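PDB 3QFW: ribulose-1,5-bisphosphate carboxylase/oxygenase large subunit from Rhodopseudomonas palustris, which belongs to the Rubisco-like proteins and, despite its name, probably catalyses an enolisation-based reaction related to that of Rubisco rather than carbon dioxide fixation. Local coordinates for residues A27-Q32 with V67-A72; Q32-P37 with N49-V54; S130-A135 with N362-Y367; G320-Q325 with S358-K363. All coordinates share one frame; numbering follows the deposited sequence.

Overall arrangement
From the N terminus, helix 18-31 leads directly into interaction 2, where 32-37 meets 49-54 and closes a short loop. Interaction 1 then brings residues 67-72 back to the end of the same helix, so interaction 2 is nested inside the larger loop it closes; the two share Q32 and join the helix to neighbouring strands 53-59 and 64-71 of the N-terminal domain. On the far side of the chain's centre, interaction 3 closes a loop of 226 residues holding most of the barrel, and interaction 4 a short one of 32 residues ending on the same helix, 353-366. Sharing N362 and K363, they tie this helix to the first strand, 133-138, and to the loop after strand 315-319.

Interaction 1 (A27-Q32 with V67-A72)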
loop_
_atom_site.group_PDB
_atom_site.type_symbol
_atom_site.label_atom_id
_atom_site.label_comp_id
_atom_site.label_asym_id
_atom_site.label_seq_id
_atom_site.Cartn_x
_atom_site.Cartn_y
_atom_site.Cartn_z
ATOM N N ALA B 27 20.171 -9.873 -10.609
ATOM C CA ALA B 27 20.037 -9.106 -9.380
ATOM C C ALA B 27 18.574 -9.037 -8.936
ATOM O O ALA B 27 18.269 -9.091 -7.736
ATOM C CB ALA B 27 20.620 -7.705 -9.563
ATOM N N LEU B 28 17.682 -8.904 -9.915
ATOM C CA LEU B 28 16.247 -8.927 -9.663
ATOM C C LEU B 28 15.816 -10.272 -9.077
ATOM O O LEU B 28 15.057 -10.319 -8.104
ATOM C CB LEU B 28 15.477 -8.632 -10.950
ATOM C CG LEU B 28 13.999 -9.036 -10.965
ATOM C CD1 LEU B 28 13.222 -8.311 -9.876
ATOM C CD2 LEU B 28 13.382 -8.778 -12.332
ATOM N N ALA B 29 16.301 -11.362 -9.666
ATOM C CA ALA B 29 15.973 -12.693 -9.158
ATOM C C ALA B 29 16.348 -12.828 -7.685
ATOM O O ALA B 29 15.578 -13.373 -6.887
ATOM C CB ALA B 29 16.655 -13.777 -9.989
ATOM N N ILE B 30 17.531 -12.318 -7.338
ATOM C CA ILE B 30 18.012 -12.299 -5.957
ATOM C C ILE B 30 17.161 -11.412 -5.047
ATOM O O ILE B 30 16.713 -11.851 -3.987
ATOM C CB ILE B 30 19.486 -11.809 -5.870
ATOM C CG1 ILE B 30 20.406 -12.684 -6.724
ATOM C CG2 ILE B 30 19.960 -11.818 -4.439
ATOM C CD1 ILE B 30 20.456 -14.117 -6.284
ATOM N N GLU B 31 16.958 -10.162 -5.461
ATOM C CA GLU B 31 16.195 -9.188 -4.671
ATOM C C GLU B 31 14.832 -9.712 -4.217
ATOM O O GLU B 31 14.393 -9.430 -3.097
ATOM C CB GLU B 31 15.993 -7.888 -5.457
ATOM C CG GLU B 31 17.258 -7.088 -5.704
ATOM C CD GLU B 31 17.541 -6.065 -4.617
ATOM O OE1 GLU B 31 17.027 -6.214 -3.486
ATOM O OE2 GLU B 31 18.276 -5.097 -4.901
ATOM N N GLN B 32 14.167 -10.469 -5.087
ATOM C CA GLN B 32 12.826 -10.969 -4.792
ATOM C C GLN B 32 12.871 -12.408 -4.310
ATOM O O GLN B 32 11.886 -13.142 -4.380
ATOM C CB GLN B 32 11.921 -10.846 -6.015
ATOM C CG GLN B 32 11.694 -9.405 -6.460
ATOM C CD GLN B 32 11.277 -8.497 -5.310
ATOM O OE1 GLN B 32 11.684 -7.344 -5.245
ATOM N NE2 GLN B 32 10.449 -9.013 -4.411
ATOM N N VAL B 67 11.277 -9.526 -18.309
ATOM C CA VAL B 67 12.043 -10.556 -17.626
ATOM C C VAL B 67 11.117 -11.455 -16.830
ATOM O O VAL B 67 10.377 -10.995 -15.963
ATOM C CB VAL B 67 13.124 -9.939 -16.716
ATOM C CG1 VAL B 67 13.863 -11.023 -15.927
ATOM C CG2 VAL B 67 14.093 -9.104 -17.552
ATOM N N ARG B 68 11.145 -12.741 -17.163
ATOM C CA ARG B 68 10.371 -13.746 -16.450
ATOM C C ARG B 68 11.217 -14.365 -15.350
ATOM O O ARG B 68 12.301 -14.905 -15.608
ATOM C CB ARG B 68 9.876 -14.825 -17.414
ATOM C CG ARG B 68 8.687 -14.388 -18.253
ATOM C CD ARG B 68 8.361 -15.391 -19.364
ATOM N NE ARG B 68 7.931 -16.692 -18.855
ATOM C CZ ARG B 68 6.666 -17.030 -18.615
ATOM N NH1 ARG B 68 5.694 -16.152 -18.809
ATOM N NH2 ARG B 68 6.374 -18.242 -18.160
ATOM N N ILE B 69 10.720 -14.281 -14.123
ATOM C CA ILE B 69 11.420 -14.845 -12.978
ATOM C C ILE B 69 10.587 -15.929 -12.338
ATOM O O ILE B 69 9.408 -15.730 -12.048
ATOM C CB ILE B 69 11.712 -13.775 -11.912
ATOM C CG1 ILE B 69 12.553 -12.650 -12.513
ATOM C CG2 ILE B 69 12.431 -14.396 -10.703
ATOM C CD1 ILE B 69 13.918 -13.105 -12.968
ATOM N N GLY B 70 11.204 -17.084 -12.129
ATOM C CA GLY B 70 10.553 -18.188 -11.455
ATOM C C GLY B 70 10.848 -18.084 -9.977
ATOM O O GLY B 70 12.004 -18.196 -9.560
ATOM N N LEU B 71 9.809 -17.868 -9.182
ATOM C CA LEU B 71 9.963 -17.686 -7.743
ATOM C C LEU B 71 9.436 -18.900 -6.995
ATOM O O LEU B 71 8.307 -19.321 -7.214
ATOM C CB LEU B 71 9.228 -16.427 -7.269
ATOM C CG LEU B 71 9.734 -15.066 -7.766
ATOM C CD1 LEU B 71 8.823 -13.931 -7.299
ATOM C CD2 LEU B 71 11.165 -14.812 -7.315
ATOM N N ALA B 72 10.257 -19.467 -6.113
ATOM C CA ALA B 72 9.827 -20.614 -5.319
ATOM C C ALA B 72 8.522 -20.319 -4.587
ATOM O O ALA B 72 8.444 -19.363 -3.813
ATOM C CB ALA B 72 10.901 -21.019 -4.336
#
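L28 turns one methyl of its branched end, CD2, against I69 CG1, in an apolar layer where the last turn of helix 18-31 lies over one face of strand 64-71. The L28 chain reaches the strand because CG stands anti to the backbone N (chi1 162°), which carries CD2 to 4.0 Å from I69 CG1, the two side chains crossing at a slant. The same L28 methyl stretches on to V67, where L28 CD2 lies 4.3 Å from V67 CG1, a looser touch toward the start of the strand segment. I69 touches two helix residues, L28 through CG1 and A29 through its terminal CD1, which sits 4.1 Å from A29 CB. The short alanine lets the backbones come closest here, with the CA atoms of A29 and I69 6.3 Å apart.

At the helix end L71 sends CD2 against the backbone of Q32 and places it 3.5 Å from Q32 O, while Q32 CB lies further off. The amide of Q32 turns away from the strand and is held by S91 through OE1 and by the carbonyl of M86 through NE2, so the residue offers its aliphatic base to the contact and its polar end to the loop at S91 and to helix 80-88.

The axes of 27-31 and 67-71 come within 9.2 Å and run in roughly the same direction, 35° apart. Y12 and I14 of strand 8-15 also touch L28, while V54 of strand 53-59 packs on both A29 and I69; the helix thereby covers three adjoining strands of the antiparallel sheet in the N-terminal domain.

Interaction 2 (Q32-P37 with N49-V54)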
loop_
_atom_site.group_PDB
_atom_site.type_symbol
_atom_site.label_atom_id
_atom_site.label_comp_id
_atom_site.label_asym_id
_atom_site.label_seq_id
_atom_site.Cartn_x
_atom_site.Cartn_y
_atom_site.Cartn_z
ATOM N N GLN B 32 14.167 -10.469 -5.087
ATOM C CA GLN B 32 12.826 -10.969 -4.792
ATOM C C GLN B 32 12.871 -12.408 -4.310
ATOM O O GLN B 32 11.886 -13.142 -4.380
ATOM C CB GLN B 32 11.921 -10.846 -6.015
ATOM C CG GLN B 32 11.694 -9.405 -6.460
ATOM C CD GLN B 32 11.277 -8.497 -5.310
ATOM O OE1 GLN B 32 11.684 -7.344 -5.245
ATOM N NE2 GLN B 32 10.449 -9.013 -4.411
ATOM N N SER B 33 14.035 -12.797 -3.800
ATOM C CA SER B 33 14.229 -14.130 -3.277
ATOM C C SER B 33 14.940 -14.075 -1.930
ATOM O O SER B 33 14.359 -13.727 -0.898
ATOM C CB SER B 33 15.079 -14.946 -4.252
ATOM O OG SER B 33 15.091 -16.298 -3.869
ATOM N N VAL B 34 16.216 -14.425 -1.957
ATOM C CA VAL B 34 17.007 -14.529 -0.743
ATOM C C VAL B 34 17.576 -13.186 -0.337
ATOM O O VAL B 34 17.839 -12.955 0.843
ATOM C CB VAL B 34 18.154 -15.507 -0.946
ATOM C CG1 VAL B 34 17.604 -16.905 -1.171
ATOM C CG2 VAL B 34 19.011 -15.062 -2.123
ATOM N N GLU B 35 17.786 -12.311 -1.312
ATOM C CA GLU B 35 18.298 -10.983 -1.038
ATOM C C GLU B 35 19.632 -11.130 -0.286
ATOM O O GLU B 35 19.890 -10.447 0.707
ATOM C CB GLU B 35 17.261 -10.189 -0.234
ATOM C CG GLU B 35 17.688 -8.779 0.176
ATOM C CD GLU B 35 16.655 -8.105 1.067
ATOM O OE1 GLU B 35 15.534 -8.647 1.181
ATOM O OE2 GLU B 35 16.962 -7.048 1.656
ATOM N N CYS B 36 20.456 -12.058 -0.770
ATOM C CA CYS B 36 21.788 -12.334 -0.226
ATOM C C CYS B 36 22.780 -12.306 -1.366
ATOM O O CYS B 36 22.409 -12.536 -2.510
ATOM C CB CYS B 36 21.868 -13.766 0.323
ATOM S SG CYS B 36 20.837 -14.199 1.706
ATOM N N PRO B 37 24.061 -12.072 -1.063
ATOM C CA PRO B 37 25.012 -12.562 -2.060
ATOM C C PRO B 37 24.937 -14.089 -2.054
ATOM O O PRO B 37 24.546 -14.664 -1.035
ATOM C CB PRO B 37 26.363 -12.092 -1.512
ATOM C CG PRO B 37 26.026 -10.922 -0.632
ATOM C CD PRO B 37 24.711 -11.274 -0.010
ATOM N N ASN B 49 16.630 -24.213 -5.009
ATOM C CA ASN B 49 15.190 -24.296 -4.790
ATOM C C ASN B 49 14.533 -22.980 -4.371
ATOM O O ASN B 49 13.359 -22.742 -4.671
ATOM C CB ASN B 49 14.877 -25.372 -3.754
ATOM C CG ASN B 49 14.864 -26.767 -4.349
ATOM O OD1 ASN B 49 15.326 -26.983 -5.474
ATOM N ND2 ASN B 49 14.328 -27.723 -3.596
ATOM N N ILE B 50 15.286 -22.132 -3.673
ATOM C CA ILE B 50 14.738 -20.893 -3.126
ATOM C C ILE B 50 15.170 -19.639 -3.887
ATOM O O ILE B 50 14.359 -18.745 -4.118
ATOM C CB ILE B 50 15.082 -20.729 -1.634
ATOM C CG1 ILE B 50 14.559 -21.927 -0.838
ATOM C CG2 ILE B 50 14.520 -19.420 -1.092
ATOM C CD1 ILE B 50 13.127 -22.257 -1.115
ATOM N N VAL B 51 16.445 -19.563 -4.257
ATOM C CA VAL B 51 16.903 -18.469 -5.111
ATOM C C VAL B 51 16.010 -18.372 -6.357
ATOM O O VAL B 51 15.615 -19.386 -6.926
ATOM C CB VAL B 51 18.366 -18.665 -5.539
ATOM C CG1 VAL B 51 18.813 -17.525 -6.429
ATOM C CG2 VAL B 51 19.276 -18.774 -4.311
ATOM N N GLY B 52 15.686 -17.156 -6.779
ATOM C CA GLY B 52 14.834 -16.990 -7.947
ATOM C C GLY B 52 15.590 -17.315 -9.221
ATOM O O GLY B 52 16.796 -17.065 -9.321
ATOM N N ARG B 53 14.892 -17.889 -10.195
ATOM C CA ARG B 53 15.506 -18.198 -11.475
ATOM C C ARG B 53 15.103 -17.173 -12.515
ATOM O O ARG B 53 13.935 -16.795 -12.597
ATOM C CB ARG B 53 15.068 -19.587 -11.961
ATOM C CG ARG B 53 15.412 -20.725 -11.013
ATOM C CD ARG B 53 15.143 -22.088 -11.656
ATOM N NE ARG B 53 13.731 -22.302 -11.955
ATOM C CZ ARG B 53 13.222 -23.457 -12.370
ATOM N NH1 ARG B 53 14.015 -24.508 -12.529
ATOM N NH2 ARG B 53 11.924 -23.565 -12.622
ATOM N N VAL B 54 16.059 -16.731 -13.323
ATOM C CA VAL B 54 15.729 -15.963 -14.515
ATOM C C VAL B 54 15.304 -16.943 -15.612
ATOM O O VAL B 54 16.145 -17.604 -16.228
ATOM C CB VAL B 54 16.921 -15.108 -14.996
ATOM C CG1 VAL B 54 16.559 -14.342 -16.271
ATOM C CG2 VAL B 54 17.379 -14.153 -13.889
#
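S33 OG is set among backbone atoms of the facing turn, 2.6 Å from I50 O and 3.1 Å from G52 N. The hydroxyl enters the 50-52 turn because it stands opposite the backbone N across the CA-CB bond (chi1 -170°), and it passes close to the chain itself, 3.1 Å from V51 CA. S33 CB follows, 3.4 Å from G52 N, where the absence of a side chain at G52 leaves the serine against bare main chain. This is the narrowest point of the contact: the CA atoms of S33 and V51 are 5.4 Å apart, and the serine is buried.

Next to this polar insertion lies a small apolar patch made by V34. A single methyl does the touching: V34 CG1 lies 4.0 Å from I50 CG2 and 4.0 Å from V51 CG2, fitting between the branches of two successive residues. I50 uses CG2 for this while the rest of its chain leads off toward A72 and T75, and V51 also packs on I30 of helix 18-31. The carbonyl of V51 is hydrogen-bonded by R7.

The two segments are the ends of the connection between helix 18-31 and strand 53-59 of the N-terminal domain, drawn together here, and they also face the second subunit. There E35 O accepts a hydrogen bond from K139 of the second subunit, and V34 packs on P140 of that subunit. Such an approach of an N-terminal domain to the barrel of its partner is characteristic of the Rubisco dimer, in which active sites are formed between subunits.

Interaction 3 (S130-A135 with N362-Y367). With SO4 (sulfate ion), chain H.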
loop_
_atom_site.group_PDB
_atom_site.type_symbol
_atom_site.label_atom_id
_atom_site.label_comp_id
_atom_site.label_asym_id
_atom_site.label_seq_id
_atom_site.Cartn_x
_atom_site.Cartn_y
_atom_site.Cartn_z
ATOM N N SER B 130 -28.273 -8.593 -19.774
ATOM C CA SER B 130 -27.222 -8.664 -20.781
ATOM C C SER B 130 -26.631 -7.294 -21.076
ATOM O O SER B 130 -25.495 -7.189 -21.538
ATOM C CB SER B 130 -27.769 -9.265 -22.080
ATOM O OG SER B 130 -28.606 -8.323 -22.723
ATOM N N ARG B 131 -27.407 -6.249 -20.817
ATOM C CA ARG B 131 -26.954 -4.888 -21.054
ATOM C C ARG B 131 -25.775 -4.555 -20.153
ATOM O O ARG B 131 -25.558 -5.219 -19.140
ATOM C CB ARG B 131 -28.085 -3.904 -20.766
ATOM C CG ARG B 131 -28.548 -3.925 -19.313
ATOM C CD ARG B 131 -29.489 -2.771 -19.017
ATOM N NE ARG B 131 -30.059 -2.824 -17.670
ATOM C CZ ARG B 131 -29.453 -2.358 -16.581
ATOM N NH1 ARG B 131 -28.239 -1.826 -16.672
ATOM N NH2 ARG B 131 -30.052 -2.440 -15.398
ATOM N N ALA B 132 -25.022 -3.526 -20.529
ATOM C CA ALA B 132 -23.986 -2.981 -19.655
ATOM C C ALA B 132 -24.650 -2.395 -18.416
ATOM O O ALA B 132 -25.856 -2.136 -18.405
ATOM C CB ALA B 132 -23.170 -1.915 -20.381
ATOM N N LEU B 133 -23.875 -2.193 -17.362
ATOM C CA LEU B 133 -24.425 -1.609 -16.148
ATOM C C LEU B 133 -23.974 -0.162 -15.970
ATOM O O LEU B 133 -23.102 0.324 -16.693
ATOM C CB LEU B 133 -24.058 -2.450 -14.920
ATOM C CG LEU B 133 -24.832 -3.759 -14.755
ATOM C CD1 LEU B 133 -24.468 -4.802 -15.818
ATOM C CD2 LEU B 133 -24.617 -4.318 -13.365
ATOM N N THR B 134 -24.588 0.517 -15.010
ATOM C CA THR B 134 -24.296 1.916 -14.737
ATOM C C THR B 134 -24.014 2.140 -13.252
ATOM O O THR B 134 -24.580 1.465 -12.385
ATOM C CB THR B 134 -25.470 2.833 -15.152
ATOM O OG1 THR B 134 -26.580 2.617 -14.271
ATOM C CG2 THR B 134 -25.911 2.549 -16.591
ATOM N N ALA B 135 -23.123 3.081 -12.961
ATOM C CA ALA B 135 -22.851 3.460 -11.579
ATOM C C ALA B 135 -22.656 4.959 -11.474
ATOM O O ALA B 135 -22.299 5.616 -12.456
ATOM C CB ALA B 135 -21.606 2.730 -11.057
ATOM N N ASN B 362 -30.860 4.883 -19.947
ATOM C CA ASN B 362 -31.571 4.431 -21.145
ATOM C C ASN B 362 -30.656 4.300 -22.349
ATOM O O ASN B 362 -30.823 3.400 -23.170
ATOM C CB ASN B 362 -32.755 5.352 -21.475
ATOM C CG ASN B 362 -33.849 5.288 -20.433
ATOM O OD1 ASN B 362 -34.092 4.236 -19.839
ATOM N ND2 ASN B 362 -34.511 6.416 -20.193
ATOM N N LYS B 363 -29.687 5.202 -22.455
ATOM C CA LYS B 363 -28.708 5.135 -23.532
ATOM C C LYS B 363 -27.931 3.817 -23.448
ATOM O O LYS B 363 -27.710 3.133 -24.457
ATOM C CB LYS B 363 -27.768 6.337 -23.452
ATOM C CG LYS B 363 -26.638 6.348 -24.467
ATOM C CD LYS B 363 -27.051 6.965 -25.787
ATOM C CE LYS B 363 -25.843 7.599 -26.469
ATOM N NZ LYS B 363 -26.080 7.902 -27.904
ATOM N N VAL B 364 -27.551 3.441 -22.235
ATOM C CA VAL B 364 -26.823 2.191 -22.025
ATOM C C VAL B 364 -27.695 0.973 -22.346
ATOM O O VAL B 364 -27.279 0.055 -23.058
ATOM C CB VAL B 364 -26.260 2.097 -20.572
ATOM C CG1 VAL B 364 -25.632 0.737 -20.324
ATOM C CG2 VAL B 364 -25.253 3.208 -20.322
ATOM N N ALA B 365 -28.918 0.973 -21.830
ATOM C CA ALA B 365 -29.816 -0.161 -22.034
ATOM C C ALA B 365 -30.125 -0.403 -23.513
ATOM O O ALA B 365 -30.299 -1.546 -23.932
ATOM C CB ALA B 365 -31.102 0.020 -21.231
ATOM N N ASP B 366 -30.167 0.676 -24.295
ATOM C CA ASP B 366 -30.560 0.616 -25.704
ATOM C C ASP B 366 -29.433 0.143 -26.608
ATOM O O ASP B 366 -29.652 -0.176 -27.791
ATOM C CB ASP B 366 -31.043 1.988 -26.182
ATOM C CG ASP B 366 -32.367 2.395 -25.558
ATOM O OD1 ASP B 366 -33.092 1.508 -25.056
ATOM O OD2 ASP B 366 -32.680 3.602 -25.568
ATOM N N TYR B 367 -28.225 0.097 -26.053
ATOM C CA TYR B 367 -27.053 -0.254 -26.837
ATOM C C TYR B 367 -27.156 -1.658 -27.437
ATOM O O TYR B 367 -27.463 -2.629 -26.744
ATOM C CB TYR B 367 -25.749 -0.116 -26.021
ATOM C CG TYR B 367 -24.566 -0.493 -26.864
ATOM C CD1 TYR B 367 -23.981 0.432 -27.714
ATOM C CD2 TYR B 367 -24.074 -1.791 -26.865
ATOM C CE1 TYR B 367 -22.919 0.086 -28.522
ATOM C CE2 TYR B 367 -23.014 -2.150 -27.673
ATOM C CZ TYR B 367 -22.445 -1.204 -28.502
ATOM O OH TYR B 367 -21.392 -1.545 -29.312
HETATM S S SO4 H . -31.523 -6.500 -20.171
HETATM O O1 SO4 H . -31.938 -5.172 -20.623
HETATM O O2 SO4 H . -31.668 -6.572 -18.710
HETATM O O3 SO4 H . -30.132 -6.755 -20.553
HETATM O O4 SO4 H . -32.374 -7.501 -20.797
HETATM O O HOH W 1 -25.623 -2.321 -23.080
#
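V364 packs between A132 and T134 where helix 353-366, the last of the TIM barrel, lies against the first strand, 133-138. This is the tight part of the contact. V364 CG1, placed anti to the backbone N (chi1 174°), comes 3.6 Å from A132 CB and 3.5 Å from A132 O, while its sister methyl CG2 lies 3.8 Å from T134 CG2; valine and threonine point past one another in opposite senses. One water joins the backbones nearby, accepting from A132 N and donating to V364 O.

Toward the surface the packing thins to R131, whose aliphatic CD rests 3.9 Å from A365 CB. Its guanidinium lies beside the carbonyl of the next residue: NH1 donates to A132 O in the carbonyl plane, on a lone pair, though the bond is bent at 139° and A132 O is tilted 20° from the guanidinium plane. NH2 forms a salt bridge with D161. These two partners fix the rotation of the group.

Alongside the R131 stem, and next to S130, lies a sulfate, probably from the crystallisation liquor. Q129 N bonds the ion, and its O3 accepts from S130 OG, from S130 N at 2.7 Å and from R131 N at 2.8 Å.

Interaction 4 (G320-Q325 with S358-K363); sequences GGIMLQ and SRFVNK
F360 holds its CG trans to the backbone N (chi1 179°), which swings the ring off helix 353-366 toward I322, while L324 takes an unusual chi1 of -115° that brings its branched end down onto the helix. The two segments belong to the TIM barrel: 320-325 lies in the loop between strand 315-319 and helix 327-334, and 358-363 is part of the final barrel helix.

L324 carries most of the contact and straddles two helix residues with its methyls. CD2 lies against the stem of F360, 3.5 Å from F360 CA and 3.6 Å from F360 CB, and reaches the edge of the ring near its plane. I322 CG2 meets that edge as well, further out, 4.1 Å from F360 CE1, so the phenyl presents its rim rather than its face to the loop. Ahead of I322 the chain makes an inverse gamma turn centred on G321. In Rubisco the corresponding Gly-Gly loop binds a substrate phosphate, and this one probably occupies the same position.

F360 also touches T134 of strand 133-138 and V327 of helix 327-334. K363 and R359 also touch L324, R359 more loosely, at its carbonyl O by L324 CD1 and at CB by CD2. L324 CD1 sits 3.7 Å from K363 CB, and the bend of the lysine at chi2 (86°) carries K363 CE to 3.5 Å from L324 O.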
loop_
_atom_site.group_PDB
_atom_site.type_symbol
_atom_site.label_atom_id
_atom_site.label_comp_id
_atom_site.label_asym_id
_atom_site.label_seq_id
_atom_site.Cartn_x
_atom_site.Cartn_y
_atom_site.Cartn_z
ATOM N N GLY B 320 -14.270 8.286 -15.362
ATOM C CA GLY B 320 -13.653 9.422 -16.019
ATOM C C GLY B 320 -14.741 10.349 -16.521
ATOM O O GLY B 320 -15.871 10.284 -16.039
ATOM N N GLY B 321 -14.408 11.201 -17.486
ATOM C CA GLY B 321 -15.368 12.142 -18.034
ATOM C C GLY B 321 -16.436 11.456 -18.868
ATOM O O GLY B 321 -16.642 11.797 -20.037
ATOM N N ILE B 322 -17.124 10.495 -18.261
ATOM C CA ILE B 322 -18.105 9.682 -18.974
ATOM C C ILE B 322 -19.424 10.431 -19.180
ATOM O O ILE B 322 -20.281 10.448 -18.298
ATOM C CB ILE B 322 -18.369 8.353 -18.236
ATOM C CG1 ILE B 322 -17.048 7.709 -17.823
ATOM C CG2 ILE B 322 -19.180 7.404 -19.106
ATOM C CD1 ILE B 322 -16.093 7.516 -18.971
ATOM N N MET B 323 -19.576 11.042 -20.352
ATOM C CA MET B 323 -20.771 11.813 -20.689
ATOM C C MET B 323 -21.718 11.028 -21.597
ATOM O O MET B 323 -21.363 9.976 -22.124
ATOM C CB MET B 323 -20.374 13.142 -21.352
ATOM C CG MET B 323 -19.001 13.126 -22.039
ATOM S SD MET B 323 -18.524 14.712 -22.776
ATOM C CE MET B 323 -16.902 14.316 -23.428
ATOM N N LEU B 324 -22.929 11.540 -21.777
ATOM C CA LEU B 324 -23.888 10.896 -22.665
ATOM C C LEU B 324 -23.283 10.639 -24.041
ATOM O O LEU B 324 -23.695 9.709 -24.747
ATOM C CB LEU B 324 -25.152 11.750 -22.797
ATOM C CG LEU B 324 -26.426 11.112 -22.232
ATOM C CD1 LEU B 324 -26.828 9.899 -23.052
ATOM C CD2 LEU B 324 -26.250 10.737 -20.768
ATOM N N GLN B 325 -22.309 11.465 -24.415
ATOM C CA GLN B 325 -21.668 11.368 -25.722
ATOM C C GLN B 325 -20.638 10.241 -25.803
ATOM O O GLN B 325 -20.223 9.863 -26.897
ATOM C CB GLN B 325 -20.983 12.688 -26.094
ATOM C CG GLN B 325 -19.564 12.825 -25.542
ATOM C CD GLN B 325 -18.707 13.785 -26.349
ATOM O OE1 GLN B 325 -17.486 13.636 -26.419
ATOM N NE2 GLN B 325 -19.346 14.779 -26.964
ATOM N N SER B 358 -31.565 9.125 -15.951
ATOM C CA SER B 358 -32.390 8.242 -16.758
ATOM C C SER B 358 -31.882 8.254 -18.189
ATOM O O SER B 358 -31.815 7.219 -18.843
ATOM C CB SER B 358 -33.857 8.684 -16.717
ATOM O OG SER B 358 -34.374 8.619 -15.398
ATOM N N ARG B 359 -31.517 9.438 -18.663
ATOM C CA ARG B 359 -30.994 9.606 -20.011
ATOM C C ARG B 359 -29.818 8.670 -20.222
ATOM O O ARG B 359 -29.751 7.947 -21.212
ATOM C CB ARG B 359 -30.543 11.052 -20.218
ATOM C CG ARG B 359 -31.382 11.836 -21.198
ATOM C CD ARG B 359 -30.976 11.523 -22.628
ATOM N NE ARG B 359 -31.934 12.051 -23.597
ATOM C CZ ARG B 359 -32.024 13.331 -23.944
ATOM N NH1 ARG B 359 -31.217 14.230 -23.396
ATOM N NH2 ARG B 359 -32.929 13.714 -24.836
ATOM N N PHE B 360 -28.884 8.697 -19.279
ATOM C CA PHE B 360 -27.700 7.852 -19.352
ATOM C C PHE B 360 -28.074 6.377 -19.298
ATOM O O PHE B 360 -27.676 5.585 -20.153
ATOM C CB PHE B 360 -26.745 8.187 -18.209
ATOM C CG PHE B 360 -25.503 7.349 -18.197
ATOM C CD1 PHE B 360 -24.355 7.780 -18.840
ATOM C CD2 PHE B 360 -25.483 6.129 -17.541
ATOM C CE1 PHE B 360 -23.204 7.003 -18.830
ATOM C CE2 PHE B 360 -24.331 5.351 -17.525
ATOM C CZ PHE B 360 -23.203 5.784 -18.176
ATOM N N VAL B 361 -28.826 6.014 -18.270
ATOM C CA VAL B 361 -29.270 4.644 -18.099
ATOM C C VAL B 361 -29.958 4.100 -19.356
ATOM O O VAL B 361 -29.670 2.981 -19.789
ATOM C CB VAL B 361 -30.208 4.525 -16.885
ATOM C CG1 VAL B 361 -30.990 3.220 -16.934
ATOM C CG2 VAL B 361 -29.421 4.653 -15.596
ATOM N N ASN B 362 -30.860 4.883 -19.947
ATOM C CA ASN B 362 -31.571 4.431 -21.145
ATOM C C ASN B 362 -30.656 4.300 -22.349
ATOM O O ASN B 362 -30.823 3.400 -23.170
ATOM C CB ASN B 362 -32.755 5.352 -21.475
ATOM C CG ASN B 362 -33.849 5.288 -20.433
ATOM O OD1 ASN B 362 -34.092 4.236 -19.839
ATOM N ND2 ASN B 362 -34.511 6.416 -20.193
ATOM N N LYS B 363 -29.687 5.202 -22.455
ATOM C CA LYS B 363 -28.708 5.135 -23.532
ATOM C C LYS B 363 -27.931 3.817 -23.448
ATOM O O LYS B 363 -27.710 3.133 -24.457
ATOM C CB LYS B 363 -27.768 6.337 -23.452
ATOM C CG LYS B 363 -26.638 6.348 -24.467
ATOM C CD LYS B 363 -27.051 6.965 -25.787
ATOM C CE LYS B 363 -25.843 7.599 -26.469
ATOM N NZ LYS B 363 -26.080 7.902 -27.904
#